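Local coordinates for cyanoglobin (Synechocystis sp., PDB 1S69), which binds oxygen very tightly at a single heme, as a hexacoordinate group 1 truncated hemoglobin with the 2-on-2 helical fold, at residues S2-Y5 with E6-G10. Sequence-based numbering, arbitrary orientation.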
# COMPACT_ATOMS: atom_id res chain seq x y z
N SER A 2 18.23 -12.79 -0.89
CA SER A 2 17.75 -11.66 -0.04
C SER A 2 16.31 -11.37 -0.45
O SER A 2 15.94 -11.54 -1.63
CB SER A 2 18.67 -10.42 -0.15
OG SER A 2 18.79 -9.97 -1.47
N THR A 3 15.47 -11.07 0.52
CA THR A 3 14.07 -10.67 0.18
C THR A 3 13.99 -9.23 -0.34
O THR A 3 14.90 -8.43 -0.13
CB THR A 3 13.14 -10.80 1.38
OG1 THR A 3 13.63 -9.95 2.41
CG2 THR A 3 13.17 -12.20 1.97
N LEU A 4 12.87 -8.89 -0.99
CA LEU A 4 12.57 -7.50 -1.34
C LEU A 4 12.63 -6.61 -0.10
O LEU A 4 13.21 -5.54 -0.14
CB LEU A 4 11.18 -7.42 -2.01
CG LEU A 4 10.68 -6.07 -2.52
CD1 LEU A 4 11.70 -5.42 -3.42
CD2 LEU A 4 9.36 -6.31 -3.27
N TYR A 5 12.00 -7.05 0.98
CA TYR A 5 12.08 -6.35 2.25
C TYR A 5 13.52 -6.00 2.60
O TYR A 5 13.83 -4.84 2.81
CB TYR A 5 11.47 -7.24 3.32
CG TYR A 5 11.41 -6.64 4.71
CD1 TYR A 5 10.60 -5.53 4.98
CD2 TYR A 5 12.14 -7.22 5.76
CE1 TYR A 5 10.53 -5.00 6.23
CE2 TYR A 5 12.06 -6.72 7.03
CZ TYR A 5 11.24 -5.62 7.27
OH TYR A 5 11.14 -5.10 8.54
N GLU A 6 14.40 -7.00 2.62
CA GLU A 6 15.82 -6.74 2.88
C GLU A 6 16.48 -5.76 1.86
O GLU A 6 17.17 -4.83 2.23
CB GLU A 6 16.57 -8.08 2.92
CG GLU A 6 16.40 -8.72 4.26
CD GLU A 6 16.63 -10.21 4.27
OE1 GLU A 6 16.73 -10.93 3.20
OE2 GLU A 6 16.69 -10.69 5.44
N LYS A 7 16.21 -5.96 0.58
CA LYS A 7 16.85 -5.14 -0.44
C LYS A 7 16.50 -3.66 -0.35
O LYS A 7 17.31 -2.79 -0.68
CB LYS A 7 16.49 -5.68 -1.82
CG LYS A 7 17.12 -7.02 -2.12
CD LYS A 7 16.64 -7.45 -3.46
CE LYS A 7 17.13 -8.80 -3.82
NZ LYS A 7 16.33 -9.22 -4.97
N LEU A 8 15.25 -3.42 0.08
CA LEU A 8 14.71 -2.08 0.25
C LEU A 8 15.33 -1.41 1.44
O LEU A 8 15.38 -0.21 1.48
CB LEU A 8 13.20 -2.20 0.47
CG LEU A 8 12.39 -2.44 -0.82
CD1 LEU A 8 10.91 -2.80 -0.49
CD2 LEU A 8 12.50 -1.17 -1.74
N GLY A 9 15.75 -2.18 2.44
CA GLY A 9 16.35 -1.60 3.62
C GLY A 9 15.62 -1.98 4.88
O GLY A 9 15.83 -1.37 5.93
N GLY A 10 14.76 -2.98 4.81
CA GLY A 10 14.19 -3.56 6.02
C GLY A 10 13.20 -2.63 6.74
O GLY A 10 12.63 -1.73 6.09
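Residues 4 to 8 form a helix of little more than one turn, in which Lys7 N and Leu8 N donate to Thr3 O and Leu4 O, and it illustrates how so short a helix can be closed at both ends. At its start, Thr3 and Glu6 form a capping box: Thr3 OG1 accepts from Glu6 N (3.1 Å) in a nearly straight bond, while Thr3 N donates to Glu6 OE1 (3.0 Å), meeting the anti side of the carboxylate 26° out of its plane. With chi1 60°, Thr3 OG1 stands between its own N and carbonyl carbon, from where it reaches Glu6 N. At the other end Gly9, with phi of 122°, turns the chain into a Schellman motif: Gly10 N donates to Tyr5 O (2.9 Å) and Gly9 N, weakly, to Glu6 O. Gly9 N also reaches Tyr5 O (3.3 Å), from the opposite face of its carbonyl plane. Gly10 CA sits over one face of the Tyr5 ring, 3.8 Å from its centroid, in a CH-pi contact, and Tyr5 OH hydrogen-bonds to Thr11 OG1 of helix 10-26. Leu4 CG touches Leu8 CD1 (3.9 Å); both leucines pack on Phe55, after helix 40-54, and Leu4 on Val108 of helix 102-113.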